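Local coordinates for protein pseudoperoxidase (Leishmania major, PDB 5VIA) that binds heme b, its iron held by two axial protein ligands, and is a pseudoperoxidase of the heme peroxidase family, at residues V43-R48 and I278-K283; T148-V153 and R267-S272. All coordinates share one frame; numbering follows the deposited sequence.

How the contacts relate
Both contacts use helix 263-279, one of the helices of the peroxidase fold. Contact 2 engages its middle, at residues 267-272, and contact 1 its C-terminal end with the turn that follows, at residues 278-283. The other partners are helix 33-49 in contact 1 and the start of helix 149-155 in contact 2. The centres lie about 17 Å apart, and the nearest atoms, about 7 Å apart, do not touch. In sequence, both segments of contact 2 fall between those of contact 1. One C-terminal helix is thus joined to two earlier parts of the chain, and the side chains of I278 and E151 lie about 8 and 10 Å from the bound heme.

Contact 1. Residues V43-R48 and I278-K283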
loop_
_atom_site.group_PDB
_atom_site.type_symbol
_atom_site.label_atom_id
_atom_site.label_comp_id
_atom_site.label_asym_id
_atom_site.label_seq_id
_atom_site.Cartn_x
_atom_site.Cartn_y
_atom_site.Cartn_z
ATOM N N VAL A 43 0.572 -5.809 0.408
ATOM C CA VAL A 43 1.149 -7.014 1.004
ATOM C C VAL A 43 0.630 -8.271 0.282
ATOM O O VAL A 43 1.417 -9.141 -0.126
ATOM C CB VAL A 43 0.821 -7.109 2.517
ATOM C CG1 VAL A 43 1.414 -8.350 3.107
ATOM C CG2 VAL A 43 1.350 -5.876 3.259
ATOM N N LEU A 44 -0.689 -8.351 0.100
ATOM C CA LEU A 44 -1.292 -9.544 -0.494
ATOM C C LEU A 44 -0.843 -9.709 -1.940
ATOM O O LEU A 44 -0.450 -10.796 -2.349
ATOM C CB LEU A 44 -2.817 -9.466 -0.406
ATOM C CG LEU A 44 -3.352 -9.601 1.034
ATOM C CD1 LEU A 44 -4.855 -9.410 1.074
ATOM C CD2 LEU A 44 -2.967 -10.952 1.616
ATOM N N ALA A 45 -0.883 -8.620 -2.698
ATOM C CA ALA A 45 -0.512 -8.658 -4.110
ATOM C C ALA A 45 0.960 -8.983 -4.281
ATOM O O ALA A 45 1.325 -9.745 -5.180
ATOM C CB ALA A 45 -0.841 -7.341 -4.773
ATOM N N ALA A 46 1.813 -8.399 -3.434
ATOM C CA ALA A 46 3.243 -8.697 -3.502
ATOM C C ALA A 46 3.484 -10.165 -3.204
ATOM O O ALA A 46 4.334 -10.816 -3.840
ATOM C CB ALA A 46 4.044 -7.807 -2.542
ATOM N N ARG A 47 2.741 -10.708 -2.245
ATOM C CA ARG A 47 2.890 -12.125 -1.916
ATOM C C ARG A 47 2.444 -13.035 -3.075
ATOM O O ARG A 47 3.116 -14.019 -3.394
ATOM C CB ARG A 47 2.156 -12.474 -0.618
ATOM C CG ARG A 47 2.844 -11.908 0.620
ATOM C CD ARG A 47 1.965 -12.013 1.863
ATOM N NE ARG A 47 1.652 -13.394 2.186
ATOM C CZ ARG A 47 2.453 -14.189 2.893
ATOM N NH1 ARG A 47 3.624 -13.734 3.348
ATOM N NH2 ARG A 47 2.094 -15.442 3.146
ATOM N N ARG A 48 1.322 -12.709 -3.705
ATOM C CA ARG A 48 0.878 -13.499 -4.866
ATOM C C ARG A 48 1.900 -13.450 -6.009
ATOM O O ARG A 48 2.037 -14.403 -6.779
ATOM C CB ARG A 48 -0.489 -13.017 -5.350
ATOM C CG ARG A 48 -1.643 -13.246 -4.369
ATOM C CD ARG A 48 -3.018 -13.030 -5.051
ATOM N NE ARG A 48 -3.140 -11.739 -5.735
ATOM C CZ ARG A 48 -3.419 -10.585 -5.131
ATOM N NH1 ARG A 48 -3.582 -10.543 -3.813
ATOM N NH2 ARG A 48 -3.527 -9.466 -5.836
ATOM N N ILE A 278 -5.047 -5.130 -7.206
ATOM C CA ILE A 278 -5.936 -5.981 -6.424
ATOM C C ILE A 278 -6.560 -7.095 -7.260
ATOM O O ILE A 278 -7.194 -7.989 -6.709
ATOM C CB ILE A 278 -7.033 -5.184 -5.688
ATOM C CG1 ILE A 278 -7.900 -4.396 -6.676
ATOM C CG2 ILE A 278 -6.394 -4.252 -4.646
ATOM C CD1 ILE A 278 -9.100 -3.725 -6.034
ATOM N N GLU A 279 -6.381 -7.036 -8.582
ATOM C CA GLU A 279 -6.841 -8.119 -9.461
ATOM C C GLU A 279 -5.688 -9.006 -9.902
ATOM O O GLU A 279 -5.911 -10.097 -10.442
ATOM C CB GLU A 279 -7.563 -7.562 -10.700
ATOM C CG GLU A 279 -8.838 -6.778 -10.383
ATOM C CD GLU A 279 -9.630 -6.388 -11.628
ATOM O OE1 GLU A 279 -9.118 -6.553 -12.765
ATOM O OE2 GLU A 279 -10.772 -5.914 -11.464
ATOM N N SER A 280 -4.460 -8.546 -9.672
ATOM C CA SER A 280 -3.266 -9.272 -10.132
ATOM C C SER A 280 -3.147 -10.675 -9.549
ATOM O O SER A 280 -3.389 -10.896 -8.350
ATOM C CB SER A 280 -1.991 -8.482 -9.834
ATOM O OG SER A 280 -1.827 -8.242 -8.437
ATOM N N ASN A 281 -2.775 -11.623 -10.410
ATOM C CA ASN A 281 -2.603 -13.020 -10.024
ATOM C C ASN A 281 -3.863 -13.652 -9.443
ATOM O O ASN A 281 -3.784 -14.530 -8.583
ATOM C CB ASN A 281 -1.398 -13.206 -9.088
ATOM C CG ASN A 281 -0.077 -12.979 -9.790
ATOM O OD1 ASN A 281 0.636 -12.002 -9.513
ATOM N ND2 ASN A 281 0.258 -13.872 -10.714
ATOM N N PHE A 282 -5.021 -13.188 -9.913
ATOM C CA PHE A 282 -6.293 -13.865 -9.661
ATOM C C PHE A 282 -6.868 -14.296 -11.013
ATOM O O PHE A 282 -6.787 -13.546 -11.978
ATOM C CB PHE A 282 -7.295 -12.928 -8.983
ATOM C CG PHE A 282 -7.028 -12.694 -7.515
ATOM C CD1 PHE A 282 -7.066 -13.748 -6.613
ATOM C CD2 PHE A 282 -6.762 -11.421 -7.042
ATOM C CE1 PHE A 282 -6.827 -13.537 -5.261
ATOM C CE2 PHE A 282 -6.524 -11.194 -5.687
ATOM C CZ PHE A 282 -6.554 -12.260 -4.798
ATOM N N LYS A 283 -7.449 -15.487 -11.090
ATOM C CA LYS A 283 -8.068 -15.918 -12.343
ATOM C C LYS A 283 -9.591 -15.922 -12.316
ATOM O O LYS A 283 -10.210 -16.126 -11.267
ATOM C CB LYS A 283 -7.563 -17.301 -12.736
ATOM C CG LYS A 283 -6.087 -17.330 -13.075
ATOM C CD LYS A 283 -5.654 -18.752 -13.332
ATOM C CE LYS A 283 -4.180 -18.815 -13.674
ATOM N NZ LYS A 283 -3.805 -20.213 -13.995
HETATM O O HOH W 1 0.035 -10.169 -7.460
#
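The backbones of R48 and N281 approach to 6.2 Å between their CA atoms, where helix 33-49 meets the type II beta turn E279-F282 at the C-terminal end of helix 263-279. R48 carries most of the contact. Its chain bends at chi3 (-53°), turning the guanidinium side-on to the turn, and two nitrogens grip a single acceptor: NE donates to S280 O at 2.8 Å and NH2 to the same oxygen at 2.9 Å. S280 O lies only 8° out of the guanidinium plane; NE approaches it nearly along the C=O axis, whereas NH2 meets a lone pair in the carbonyl plane. This pair of hydrogen bonds to one oxygen fixes the rotation of the group and leaves its faces for packing. Over one face lies F282, whose CE2 is 3.2 Å from R48 CZ, with guanidinium and ring planes 24° apart. R48 CD also sits over the ring in a CH-pi contact, 4.0 Å from the centroid. Against the opposite face of the guanidinium, toward its rim, comes the CA of A45, so the charged group is sandwiched between its own helix and the phenyl ring. At the base of the R48 side chain, CB of N281 packs on CB of R48. A water bridges A45 O, S280 OG and N281 OD1, though its two protons can serve only two of them at a time, while S280 OG is hydrogen-bonded back to M277 O. Helix 85-99 borders the contact: E86 touches both L44 and F282, and I94 touches I278. R115, just beyond strand 112-113, takes I278 O as acceptor and touches F282, so the helix end and its turn are held by arginines from two separate parts of the chain.

Contact 2. Residues T148-V153 and R267-S272; sequences TEAECV and REQFQS
A150 and E151, in the first turn of helix 149-155, pack across Q269 and S272 of helix 263-279, and a capping box formed by T148 and E151 opens the first of these helices. The short helix segments cross at -90°, with their axes 8.2 Å apart, and the CA atoms of E151 and Q269 come within 5.4 Å. The close-fitting part is centred on E151. With chi1 at -76° its CG lies beside the backbone N, and the extended chain beyond sends the carboxylate back toward T148 and across to S272. Its OE1 accepts from T148 N at 2.9 Å in a nearly straight bond, while E151 N donates to T148 OG1, completing the box. K276 forms a salt bridge to this OE1 from a later turn of helix 263-279. The same carboxylate therefore closes the start of one helix and binds two residues of the other, and the lysine would be expected to favour its charged form. On the solvent side the contact is looser. Q269, bent at chi2, brings OE1 against the methyl of A150 at 3.5 Å, and its NE2 turns back to E268 OE2 within its own helix. Between T148 OG1 and Q269 OE1, too far apart to bond directly, a water fills the gap and donates to the amide oxygen at 2.7 Å. Y259 of helix 250-261 touches Q269, its OH hydrogen-bonded to A150 O. The direct hydrogen bond between the helices runs from S272 OG to E151 OE2, 2.6 Å long, reaching the oxygen on its anti side, 22° out of the carboxylate plane.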
loop_
_atom_site.group_PDB
_atom_site.type_symbol
_atom_site.label_atom_id
_atom_site.label_comp_id
_atom_site.label_asym_id
_atom_site.label_seq_id
_atom_site.Cartn_x
_atom_site.Cartn_y
_atom_site.Cartn_z
ATOM N N THR A 148 2.191 -0.116 -15.939
ATOM C CA THR A 148 3.040 0.812 -16.693
ATOM C C THR A 148 3.866 1.591 -15.673
ATOM O O THR A 148 3.574 1.538 -14.467
ATOM C CB THR A 148 2.212 1.849 -17.461
ATOM O OG1 THR A 148 1.474 2.643 -16.512
ATOM C CG2 THR A 148 1.241 1.172 -18.434
ATOM N N GLU A 149 4.866 2.342 -16.131
ATOM C CA GLU A 149 5.634 3.141 -15.176
ATOM C C GLU A 149 4.768 4.226 -14.523
ATOM O O GLU A 149 4.919 4.523 -13.335
ATOM C CB GLU A 149 6.924 3.724 -15.783
ATOM C CG GLU A 149 7.767 4.412 -14.688
ATOM C CD GLU A 149 9.186 4.745 -15.093
ATOM O OE1 GLU A 149 9.380 5.353 -16.166
ATOM O OE2 GLU A 149 10.114 4.409 -14.320
ATOM N N ALA A 150 3.839 4.790 -15.287
ATOM C CA ALA A 150 2.898 5.774 -14.745
ATOM C C ALA A 150 2.078 5.193 -13.588
ATOM O O ALA A 150 1.886 5.850 -12.557
ATOM C CB ALA A 150 1.980 6.283 -15.846
ATOM N N GLU A 151 1.605 3.959 -13.757
ATOM C CA GLU A 151 0.820 3.293 -12.723
ATOM C C GLU A 151 1.675 2.972 -11.497
ATOM O O GLU A 151 1.218 3.139 -10.356
ATOM C CB GLU A 151 0.154 2.025 -13.283
ATOM C CG GLU A 151 -1.067 2.315 -14.178
ATOM C CD GLU A 151 -1.471 1.135 -15.059
ATOM O OE1 GLU A 151 -0.632 0.236 -15.302
ATOM O OE2 GLU A 151 -2.633 1.119 -15.536
ATOM N N CYS A 152 2.912 2.523 -11.715
ATOM C CA CYS A 152 3.801 2.226 -10.582
ATOM C C CYS A 152 3.985 3.457 -9.711
ATOM O O CYS A 152 3.834 3.401 -8.482
ATOM C CB CYS A 152 5.181 1.789 -11.083
ATOM S SG CYS A 152 5.229 0.175 -11.884
ATOM N N VAL A 153 4.313 4.571 -10.362
ATOM C CA VAL A 153 4.582 5.828 -9.662
ATOM C C VAL A 153 3.323 6.336 -8.973
ATOM O O VAL A 153 3.376 6.845 -7.843
ATOM C CB VAL A 153 5.133 6.878 -10.639
ATOM C CG1 VAL A 153 5.222 8.260 -9.989
ATOM C CG2 VAL A 153 6.489 6.428 -11.177
ATOM N N ARG A 267 -4.947 10.993 -10.151
ATOM C CA ARG A 267 -6.099 10.201 -9.699
ATOM C C ARG A 267 -6.485 9.104 -10.697
ATOM O O ARG A 267 -6.844 7.980 -10.314
ATOM C CB ARG A 267 -7.308 11.092 -9.424
ATOM C CG ARG A 267 -7.196 11.906 -8.134
ATOM C CD ARG A 267 -8.542 12.495 -7.724
ATOM N NE ARG A 267 -9.057 13.452 -8.695
ATOM C CZ ARG A 267 -9.016 14.773 -8.533
ATOM N NH1 ARG A 267 -8.484 15.289 -7.433
ATOM N NH2 ARG A 267 -9.510 15.579 -9.465
ATOM N N GLU A 268 -6.408 9.431 -11.979
ATOM C CA GLU A 268 -6.741 8.464 -13.021
ATOM C C GLU A 268 -5.783 7.281 -12.987
ATOM O O GLU A 268 -6.206 6.118 -12.972
ATOM C CB GLU A 268 -6.679 9.134 -14.393
ATOM C CG GLU A 268 -6.895 8.174 -15.540
ATOM C CD GLU A 268 -6.606 8.809 -16.881
ATOM O OE1 GLU A 268 -7.572 9.045 -17.642
ATOM O OE2 GLU A 268 -5.413 9.067 -17.173
ATOM N N GLN A 269 -4.488 7.585 -12.967
ATOM C CA GLN A 269 -3.447 6.557 -12.970
ATOM C C GLN A 269 -3.456 5.733 -11.675
ATOM O O GLN A 269 -3.205 4.523 -11.688
ATOM C CB GLN A 269 -2.086 7.221 -13.198
ATOM C CG GLN A 269 -1.992 7.912 -14.561
ATOM C CD GLN A 269 -2.087 6.911 -15.699
ATOM O OE1 GLN A 269 -1.493 5.833 -15.628
ATOM N NE2 GLN A 269 -2.838 7.254 -16.753
ATOM N N PHE A 270 -3.754 6.394 -10.559
ATOM C CA PHE A 270 -3.811 5.718 -9.268
ATOM C C PHE A 270 -4.880 4.639 -9.272
ATOM O O PHE A 270 -4.638 3.508 -8.863
ATOM C CB PHE A 270 -4.119 6.731 -8.142
ATOM C CG PHE A 270 -4.295 6.090 -6.791
ATOM C CD1 PHE A 270 -3.195 5.758 -6.025
ATOM C CD2 PHE A 270 -5.566 5.801 -6.299
ATOM C CE1 PHE A 270 -3.348 5.149 -4.777
ATOM C CE2 PHE A 270 -5.731 5.198 -5.047
ATOM C CZ PHE A 270 -4.616 4.878 -4.289
ATOM N N GLN A 271 -6.074 4.991 -9.729
ATOM C CA GLN A 271 -7.189 4.058 -9.658
ATOM C C GLN A 271 -6.958 2.912 -10.621
ATOM O O GLN A 271 -7.268 1.758 -10.312
ATOM C CB GLN A 271 -8.523 4.777 -9.915
ATOM C CG GLN A 271 -8.829 5.837 -8.839
ATOM C CD GLN A 271 -10.200 6.452 -8.984
ATOM O OE1 GLN A 271 -11.188 5.901 -8.502
ATOM N NE2 GLN A 271 -10.269 7.609 -9.632
ATOM N N SER A 272 -6.384 3.219 -11.776
ATOM C CA SER A 272 -6.060 2.172 -12.728
ATOM C C SER A 272 -5.013 1.207 -12.160
ATOM O O SER A 272 -5.145 -0.018 -12.274
ATOM C CB SER A 272 -5.583 2.788 -14.047
ATOM O OG SER A 272 -5.014 1.786 -14.854
HETATM O O HOH W 2 -0.606 4.102 -17.549
#